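Local coordinates for protein lactococcal phage P2 ORF15 (Lactococcus phage p2, PDB 2WZP) that probably forms, as the distal tail (Dit) protein, the ring-shaped hub that joins the phage tail to its host-recognising baseplate, at residues L64-N69 with G80-T85; I160-Y165 with K318-A323. All blocks are in the same frame, centred on the assembly; numbering follows the deposited sequence.

Interaction 1 (L64-N69 with G80-T85); sequences LQSTNN and GTRSIT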
ATOM      1  N   LEU M  64       7.873  -8.116 -27.617  1.00 32.60           N
ATOM      2  CA  LEU M  64       6.787  -7.791 -28.548  1.00 31.63           C
ATOM      3  C   LEU M  64       5.487  -8.433 -28.134  1.00 33.86           C
ATOM      4  O   LEU M  64       5.458  -9.291 -27.229  1.00 32.64           O
ATOM      5  CB  LEU M  64       7.131  -8.204 -30.024  1.00 31.42           C
ATOM      6  CG  LEU M  64       7.585  -9.629 -30.347  1.00 34.44           C
ATOM      7  CD1 LEU M  64       6.455 -10.608 -30.207  1.00 34.27           C
ATOM      8  CD2 LEU M  64       7.989  -9.710 -31.771  1.00 37.86           C
ATOM      9  N   GLN M  65       4.420  -8.055 -28.852  1.00 28.88           N
ATOM     10  CA  GLN M  65       3.084  -8.600 -28.665  1.00 28.42           C
ATOM     11  C   GLN M  65       2.616  -9.095 -30.011  1.00 32.06           C
ATOM     12  O   GLN M  65       3.059  -8.601 -31.049  1.00 28.83           O
ATOM     13  CB  GLN M  65       2.078  -7.564 -28.115  1.00 29.01           C
ATOM     14  CG  GLN M  65       2.360  -7.073 -26.707  1.00 34.74           C
ATOM     15  CD  GLN M  65       3.189  -5.810 -26.729  1.00 56.87           C
ATOM     16  OE1 GLN M  65       2.781  -4.767 -27.280  1.00 46.62           O
ATOM     17  NE2 GLN M  65       4.371  -5.875 -26.118  1.00 46.46           N
ATOM     18  N   SER M  66       1.710 -10.071 -29.983  1.00 30.51           N
ATOM     19  CA  SER M  66       1.118 -10.636 -31.167  1.00 30.37           C
ATOM     20  C   SER M  66      -0.367 -10.914 -30.946  1.00 38.90           C
ATOM     21  O   SER M  66      -0.809 -11.174 -29.823  1.00 39.38           O
ATOM     22  CB  SER M  66       1.851 -11.903 -31.564  1.00 31.55           C
ATOM     23  OG  SER M  66       1.496 -12.258 -32.888  1.00 40.97           O
ATOM     24  N   THR M  67      -1.142 -10.818 -32.013  1.00 37.86           N
ATOM     25  CA  THR M  67      -2.557 -11.171 -31.991  1.00 37.83           C
ATOM     26  C   THR M  67      -2.868 -11.996 -33.196  1.00 42.89           C
ATOM     27  O   THR M  67      -2.307 -11.750 -34.269  1.00 43.28           O
ATOM     28  CB  THR M  67      -3.478  -9.963 -31.874  1.00 47.58           C
ATOM     29  OG1 THR M  67      -4.784 -10.464 -31.543  1.00 54.01           O
ATOM     30  CG2 THR M  67      -3.549  -9.119 -33.162  1.00 43.48           C
ATOM     31  N   ASN M  68      -3.748 -12.981 -33.030  1.00 40.34           N
ATOM     32  CA  ASN M  68      -4.195 -13.792 -34.164  1.00 40.23           C
ATOM     33  C   ASN M  68      -5.692 -13.649 -34.317  1.00 40.61           C
ATOM     34  O   ASN M  68      -6.307 -14.433 -35.049  1.00 40.83           O
ATOM     35  CB  ASN M  68      -3.793 -15.252 -34.013  1.00 41.86           C
ATOM     36  CG  ASN M  68      -2.350 -15.472 -34.301  1.00 52.93           C
ATOM     37  OD1 ASN M  68      -1.990 -15.898 -35.402  1.00 41.82           O
ATOM     38  ND2 ASN M  68      -1.501 -15.187 -33.311  1.00 42.09           N
ATOM     39  N   ASN M  69      -6.278 -12.662 -33.594  1.00 34.40           N
ATOM     40  CA  ASN M  69      -7.711 -12.347 -33.608  1.00 34.27           C
ATOM     41  C   ASN M  69      -8.536 -13.614 -33.425  1.00 35.93           C
ATOM     42  O   ASN M  69      -9.463 -13.884 -34.205  1.00 37.31           O
ATOM     43  CB  ASN M  69      -8.110 -11.626 -34.917  1.00 39.66           C
ATOM     44  CG  ASN M  69      -7.463 -10.287 -35.078  1.00 60.60           C
ATOM     45  OD1 ASN M  69      -7.808  -9.337 -34.374  1.00 53.23           O
ATOM     46  ND2 ASN M  69      -6.444 -10.215 -35.937  1.00 53.04           N
ATOM     47  N   GLY M  80      -7.656 -15.714 -36.932  1.00 35.02           N
ATOM     48  CA  GLY M  80      -7.842 -14.634 -37.884  1.00 35.46           C
ATOM     49  C   GLY M  80      -6.498 -14.186 -38.378  1.00 42.96           C
ATOM     50  O   GLY M  80      -5.567 -15.000 -38.510  1.00 42.61           O
ATOM     51  N   THR M  81      -6.376 -12.880 -38.623  1.00 41.94           N
ATOM     52  CA  THR M  81      -5.098 -12.397 -39.115  1.00 42.22           C
ATOM     53  C   THR M  81      -4.122 -12.215 -37.971  1.00 44.66           C
ATOM     54  O   THR M  81      -4.486 -11.726 -36.901  1.00 43.13           O
ATOM     55  CB  THR M  81      -5.196 -11.198 -40.130  1.00 52.44           C
ATOM     56  OG1 THR M  81      -4.874  -9.953 -39.506  1.00 57.33           O
ATOM     57  CG2 THR M  81      -6.519 -11.099 -40.823  1.00 48.26           C
ATOM     58  N   ARG M  82      -2.882 -12.627 -38.214  1.00 41.16           N
ATOM     59  CA  ARG M  82      -1.784 -12.490 -37.282  1.00 40.01           C
ATOM     60  C   ARG M  82      -1.138 -11.114 -37.476  1.00 42.78           C
ATOM     61  O   ARG M  82      -0.939 -10.655 -38.606  1.00 40.80           O
ATOM     62  CB  ARG M  82      -0.833 -13.675 -37.436  1.00 40.46           C
ATOM     63  CG  ARG M  82       0.629 -13.356 -37.401  1.00 53.91           C
ATOM     64  CD  ARG M  82       1.326 -13.781 -36.145  1.00 56.94           C
ATOM     65  NE  ARG M  82       2.723 -13.410 -36.304  1.00 67.38           N
ATOM     66  CZ  ARG M  82       3.714 -14.267 -36.532  1.00 81.76           C
ATOM     67  NH1 ARG M  82       4.952 -13.821 -36.721  1.00 68.15           N
ATOM     68  NH2 ARG M  82       3.482 -15.580 -36.552  1.00 63.32           N
ATOM     69  N   SER M  83      -0.889 -10.431 -36.360  1.00 40.18           N
ATOM     70  CA  SER M  83      -0.345  -9.082 -36.336  1.00 39.35           C
ATOM     71  C   SER M  83       0.618  -8.936 -35.174  1.00 41.74           C
ATOM     72  O   SER M  83       0.321  -9.396 -34.079  1.00 42.80           O
ATOM     73  CB  SER M  83      -1.491  -8.087 -36.171  1.00 44.33           C
ATOM     74  OG  SER M  83      -1.083  -6.761 -36.437  1.00 59.16           O
ATOM     75  N   ILE M  84       1.773  -8.317 -35.414  1.00 36.74           N
ATOM     76  CA  ILE M  84       2.789  -8.034 -34.408  1.00 35.42           C
ATOM     77  C   ILE M  84       2.691  -6.561 -34.033  1.00 39.53           C
ATOM     78  O   ILE M  84       2.416  -5.714 -34.883  1.00 39.71           O
ATOM     79  CB  ILE M  84       4.220  -8.472 -34.895  1.00 37.64           C
ATOM     80  CG1 ILE M  84       4.624  -9.774 -34.247  1.00 38.17           C
ATOM     81  CG2 ILE M  84       5.345  -7.436 -34.700  1.00 36.36           C
ATOM     82  CD1 ILE M  84       4.290 -10.896 -35.012  1.00 44.17           C
ATOM     83  N   THR M  85       2.894  -6.268 -32.759  1.00 35.04           N
ATOM     84  CA  THR M  85       2.922  -4.919 -32.217  1.00 34.02           C
ATOM     85  C   THR M  85       4.256  -4.791 -31.481  1.00 37.03           C
ATOM     86  O   THR M  85       4.583  -5.609 -30.619  1.00 35.77           O
ATOM     87  CB  THR M  85       1.699  -4.667 -31.310  1.00 42.55           C
ATOM     88  OG1 THR M  85       0.533  -4.567 -32.114  1.00 49.19           O
ATOM     89  CG2 THR M  85       1.825  -3.411 -30.489  1.00 38.61           C
TER
HETATM   90  O   HOH W   1      -3.210 -16.829 -37.825  1.00 58.53           O
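The base of a long beta hairpin is built here, with Gln65 facing Thr85 and Thr67 facing Ser83 as antiparallel hydrogen-bonded pairs. The axes of strands 64-67 and 83-85 approach to 4.6 Å at 154°, so the two-stranded ladder is antiparallel but clearly twisted. Each pair closes a two-bond ring: Gln65 N lies 3.0 Å from Thr85 O and donates in the carbonyl plane, whereas the return bond from Thr85 N reaches Gln65 O from above its carbonyl plane. In the next ring Thr67 N meets Ser83 O at 2.9 Å, and Ser83 N answers to Thr67 O. Past the strands, Gly80 N still bonds to Asn68 O, and Asn69 ND2 makes a weak, bent bond to Thr81 O.

On the face bearing Gln65, Thr67, Ser83 and Thr85, Gln65 OE1 comes to 3.6 Å from Thr85 CG2; the bend at chi2 (93°) turns the amide that way. Thr67 CG2, lodged between its own N and carbonyl carbon, rests 3.8 Å from Ser83 CB. The other face carries Ser66 and Ile84, with Ser66 OG 3.8 Å from Ile84 CD1. Farther along, Asn68 and Arg82 run side by side in the same direction, their amide and guanidinium planes 69° apart. A water donates to Asn68 OD1, 2.9 Å away, and to Gly80 O.

Ser66 and Asn68 pack on Leu137 and Ala136 of a second subunit, while Ile84 N bonds to Asn74 OD1 of a third. Leu64 and Gln65 also pair with a strand of the second subunit, extending the sheet across the interface. Such a projecting hairpin, contacted by two neighbouring copies, is consistent with the intersubunit arm of a Dit N-terminal domain.

Interaction 2 (I160-Y165 with K318-A323); sequences IITKWY and KIKRKA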
ATOM      1  N   ILE M 160       8.488   3.343 -31.842  1.00 28.32           N
ATOM      2  CA  ILE M 160       9.158   2.443 -32.784  1.00 27.38           C
ATOM      3  C   ILE M 160       8.744   2.778 -34.212  1.00 30.88           C
ATOM      4  O   ILE M 160       7.555   2.988 -34.480  1.00 30.09           O
ATOM      5  CB  ILE M 160       8.751   0.972 -32.458  1.00 30.15           C
ATOM      6  CG1 ILE M 160       9.004   0.564 -30.979  1.00 29.18           C
ATOM      7  CG2 ILE M 160       9.321  -0.034 -33.469  1.00 33.48           C
ATOM      8  CD1 ILE M 160      10.432   0.465 -30.466  1.00 28.99           C
ATOM      9  N   ILE M 161       9.712   2.744 -35.145  1.00 27.86           N
ATOM     10  CA  ILE M 161       9.461   2.920 -36.570  1.00 26.18           C
ATOM     11  C   ILE M 161       9.831   1.629 -37.210  1.00 33.66           C
ATOM     12  O   ILE M 161       8.985   1.001 -37.854  1.00 33.44           O
ATOM     13  CB  ILE M 161      10.178   4.141 -37.193  1.00 27.42           C
ATOM     14  CG1 ILE M 161       9.650   5.428 -36.545  1.00 26.51           C
ATOM     15  CG2 ILE M 161      10.019   4.189 -38.737  1.00 24.80           C
ATOM     16  CD1 ILE M 161      10.662   6.458 -36.395  1.00 33.55           C
ATOM     17  N   THR M 162      11.083   1.197 -36.996  1.00 33.36           N
ATOM     18  CA  THR M 162      11.635  -0.020 -37.593  1.00 33.18           C
ATOM     19  C   THR M 162      12.418  -0.735 -36.537  1.00 37.55           C
ATOM     20  O   THR M 162      13.493  -0.303 -36.207  1.00 38.60           O
ATOM     21  CB  THR M 162      12.444   0.376 -38.830  1.00 41.37           C
ATOM     22  OG1 THR M 162      11.543   0.905 -39.798  1.00 41.19           O
ATOM     23  CG2 THR M 162      13.110  -0.776 -39.450  1.00 48.11           C
ATOM     24  N   LYS M 163      11.848  -1.770 -35.940  1.00 34.82           N
ATOM     25  CA  LYS M 163      12.555  -2.446 -34.874  1.00 34.34           C
ATOM     26  C   LYS M 163      13.204  -3.743 -35.254  1.00 37.92           C
ATOM     27  O   LYS M 163      12.557  -4.722 -35.566  1.00 34.37           O
ATOM     28  CB  LYS M 163      11.700  -2.629 -33.637  1.00 36.86           C
ATOM     29  CG  LYS M 163      12.485  -3.042 -32.452  1.00 32.76           C
ATOM     30  CD  LYS M 163      11.573  -3.339 -31.347  1.00 40.29           C
ATOM     31  CE  LYS M 163      12.116  -4.365 -30.446  1.00 37.47           C
ATOM     32  NZ  LYS M 163      11.007  -4.986 -29.738  1.00 40.54           N
ATOM     33  N   TRP M 164      14.524  -3.663 -35.178  1.00 33.60           N
ATOM     34  CA  TRP M 164      15.517  -4.661 -35.485  1.00 29.21           C
ATOM     35  C   TRP M 164      15.737  -4.848 -36.981  1.00 29.99           C
ATOM     36  O   TRP M 164      14.941  -5.406 -37.688  1.00 28.65           O
ATOM     37  CB  TRP M 164      15.297  -5.944 -34.721  1.00 27.63           C
ATOM     38  CG  TRP M 164      15.257  -5.790 -33.228  1.00 28.50           C
ATOM     39  CD1 TRP M 164      14.618  -6.594 -32.370  1.00 31.68           C
ATOM     40  CD2 TRP M 164      15.853  -4.766 -32.437  1.00 28.13           C
ATOM     41  NE1 TRP M 164      14.777  -6.163 -31.103  1.00 31.62           N
ATOM     42  CE2 TRP M 164      15.534  -5.033 -31.116  1.00 32.12           C
ATOM     43  CE3 TRP M 164      16.623  -3.647 -32.722  1.00 29.08           C
ATOM     44  CZ2 TRP M 164      15.952  -4.233 -30.080  1.00 30.13           C
ATOM     45  CZ3 TRP M 164      17.035  -2.863 -31.698  1.00 29.59           C
ATOM     46  CH2 TRP M 164      16.699  -3.151 -30.393  1.00 29.84           C
ATOM     47  N   TYR M 165      16.806  -4.226 -37.450  1.00 24.94           N
ATOM     48  CA  TYR M 165      17.230  -4.320 -38.820  1.00 23.55           C
ATOM     49  C   TYR M 165      18.739  -4.272 -38.886  1.00 28.98           C
ATOM     50  O   TYR M 165      19.409  -3.931 -37.911  1.00 29.72           O
ATOM     51  CB  TYR M 165      16.573  -3.228 -39.700  1.00 23.86           C
ATOM     52  CG  TYR M 165      17.110  -1.820 -39.555  1.00 23.58           C
ATOM     53  CD1 TYR M 165      18.212  -1.391 -40.293  1.00 24.62           C
ATOM     54  CD2 TYR M 165      16.492  -0.906 -38.712  1.00 23.28           C
ATOM     55  CE1 TYR M 165      18.690  -0.091 -40.181  1.00 23.28           C
ATOM     56  CE2 TYR M 165      16.964   0.394 -38.588  1.00 23.61           C
ATOM     57  CZ  TYR M 165      18.051   0.806 -39.335  1.00 27.85           C
ATOM     58  OH  TYR M 165      18.520   2.093 -39.183  1.00 26.25           O
ATOM     59  N   LYS M 318      20.602  -1.816 -51.321  1.00 28.68           N
ATOM     60  CA  LYS M 318      20.836  -1.661 -49.884  1.00 27.72           C
ATOM     61  C   LYS M 318      19.529  -2.108 -49.257  1.00 30.68           C
ATOM     62  O   LYS M 318      18.520  -1.406 -49.348  1.00 29.76           O
ATOM     63  CB  LYS M 318      21.193  -0.226 -49.498  1.00 29.15           C
ATOM     64  CG  LYS M 318      21.723  -0.106 -48.081  1.00 27.51           C
ATOM     65  CD  LYS M 318      21.927   1.342 -47.703  1.00 25.56           C
ATOM     66  CE  LYS M 318      22.579   1.422 -46.359  1.00 29.94           C
ATOM     67  NZ  LYS M 318      22.814   2.814 -45.922  1.00 42.18           N
ATOM     68  N   ILE M 319      19.516  -3.349 -48.783  1.00 28.00           N
ATOM     69  CA  ILE M 319      18.331  -3.995 -48.221  1.00 26.99           C
ATOM     70  C   ILE M 319      18.277  -3.828 -46.743  1.00 30.62           C
ATOM     71  O   ILE M 319      19.293  -3.989 -46.069  1.00 30.46           O
ATOM     72  CB  ILE M 319      18.295  -5.465 -48.656  1.00 29.74           C
ATOM     73  CG1 ILE M 319      18.211  -5.563 -50.198  1.00 29.97           C
ATOM     74  CG2 ILE M 319      17.156  -6.215 -47.993  1.00 29.40           C
ATOM     75  CD1 ILE M 319      19.180  -6.380 -50.778  1.00 31.17           C
ATOM     76  N   LYS M 320      17.078  -3.478 -46.236  1.00 27.26           N
ATOM     77  CA  LYS M 320      16.840  -3.305 -44.821  1.00 25.64           C
ATOM     78  C   LYS M 320      16.246  -4.615 -44.342  1.00 30.39           C
ATOM     79  O   LYS M 320      15.040  -4.843 -44.473  1.00 29.39           O
ATOM     80  CB  LYS M 320      15.935  -2.095 -44.551  1.00 26.14           C
ATOM     81  CG  LYS M 320      16.141  -1.537 -43.166  1.00 33.13           C
ATOM     82  CD  LYS M 320      15.020  -0.601 -42.749  1.00 45.98           C
ATOM     83  CE  LYS M 320      15.423   0.844 -42.569  1.00 44.09           C
ATOM     84  NZ  LYS M 320      14.237   1.661 -42.234  1.00 59.34           N
ATOM     85  N   ARG M 321      17.123  -5.515 -43.844  1.00 27.76           N
ATOM     86  CA  ARG M 321      16.740  -6.847 -43.337  1.00 27.43           C
ATOM     87  C   ARG M 321      15.920  -6.726 -42.058  1.00 29.86           C
ATOM     88  O   ARG M 321      16.092  -5.758 -41.350  1.00 29.53           O
ATOM     89  CB  ARG M 321      17.979  -7.718 -43.134  1.00 28.57           C
ATOM     90  CG  ARG M 321      18.764  -7.926 -44.430  1.00 25.92           C
ATOM     91  CD  ARG M 321      19.860  -8.940 -44.332  1.00 41.42           C
ATOM     92  NE  ARG M 321      19.444 -10.262 -43.897  1.00 71.21           N
ATOM     93  CZ  ARG M 321      19.761 -11.386 -44.525  1.00 95.17           C
ATOM     94  NH1 ARG M 321      19.370 -12.555 -44.039  1.00 92.55           N
ATOM     95  NH2 ARG M 321      20.503 -11.355 -45.627  1.00 73.45           N
ATOM     96  N   LYS M 322      15.008  -7.662 -41.783  1.00 26.14           N
ATOM     97  CA  LYS M 322      14.051  -7.583 -40.676  1.00 24.86           C
ATOM     98  C   LYS M 322      14.155  -8.740 -39.694  1.00 31.01           C
ATOM     99  O   LYS M 322      14.325  -9.884 -40.108  1.00 31.08           O
ATOM    100  CB  LYS M 322      12.627  -7.506 -41.285  1.00 27.35           C
ATOM    101  CG  LYS M 322      11.419  -7.517 -40.326  1.00 34.13           C
ATOM    102  CD  LYS M 322      10.148  -7.278 -41.099  1.00 42.38           C
ATOM    103  CE  LYS M 322       8.965  -6.901 -40.267  1.00 52.04           C
ATOM    104  NZ  LYS M 322       8.145  -8.073 -39.940  1.00 65.33           N
ATOM    105  N   ALA M 323      13.990  -8.441 -38.390  1.00 29.27           N
ATOM    106  CA  ALA M 323      13.939  -9.389 -37.286  1.00 29.61           C
ATOM    107  C   ALA M 323      13.028  -8.771 -36.252  1.00 35.34           C
ATOM    108  O   ALA M 323      13.377  -7.735 -35.705  1.00 36.46           O
ATOM    109  CB  ALA M 323      15.326  -9.608 -36.716  1.00 30.29           C
TER
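Lys320 lays its aliphatic chain across one face of the Tyr165 ring, beginning at CG, which sits 3.5 Å from Tyr165 CD1. Farther out, Lys320 CE stands 4.0 Å from the centroid of the Tyr165 ring, close to its normal, which defines a CH-pi contact. The ammonium continues over the same face as a cation-pi partner, with Lys320 NZ 4.9 Å from that centroid. Two torsions produce this overlap: Tyr165 holds CG between its backbone N and carbonyl carbon (chi1 75°), and the lysine, extended at first, bends at chi3 (-114°). Asp134 ties the two polar ends together, its OD2 forming a salt bridge with Lys320 NZ and its OD1 a hydrogen bond with Tyr165 OH; this should hold the ring's tilt and the ammonium's position at once.

Thr162 meets the lysine tip to tip, OG1 lying 3.7 Å from Lys320 NZ without a hydrogen bond, while CG2, set opposite the backbone N, touches Lys320 CD. The carbonyl O of Thr162 lies at the Tyr165 ring edge, in the ring plane. The indole of Trp164 is directed elsewhere, with Lys163 CG 3.7 Å above its plane, over the centre. The backbone link is slight: Ala323 N donates to Trp164 O over 3.3 Å, arriving 40° out of the carbonyl plane.

Bulges shape the corner: Ile161 and Thr162 both face Asp134 in a classic bulge, and Trp164 and Tyr165 both face Tyr132 in a G1 bulge. Segment 160-165 thereby passes from strand 153-163, beside strand 130-140, into strand 165-173, which lines up against strand 312-322; Phe225 of strand 224-233 packs on both Thr162 and Tyr165.

How the interactions relate
Residues 64-85 precede both segments of interaction 2 in the chain; the centres of the two contacts lie 18 Å apart and their nearest atoms about 5 Å, without touching. Two residues bridge that gap: Gln86 packs on Leu64 and accepts a hydrogen bond from Lys163 NZ, and Asp324 touches Leu64 while forming a salt bridge with Lys322 NZ. The hairpin base of 64-85 is thus seated beside the junction where the N-terminal sheet passes into the C-terminal one. Both contacts also meet the same third subunit: its Gln72 packs on Thr85, and its Ile70 and Ile76 pack on Ile161 and Lys322, consistent with the outer part of one copy's hairpin (residues 70-76) reaching both sites of another.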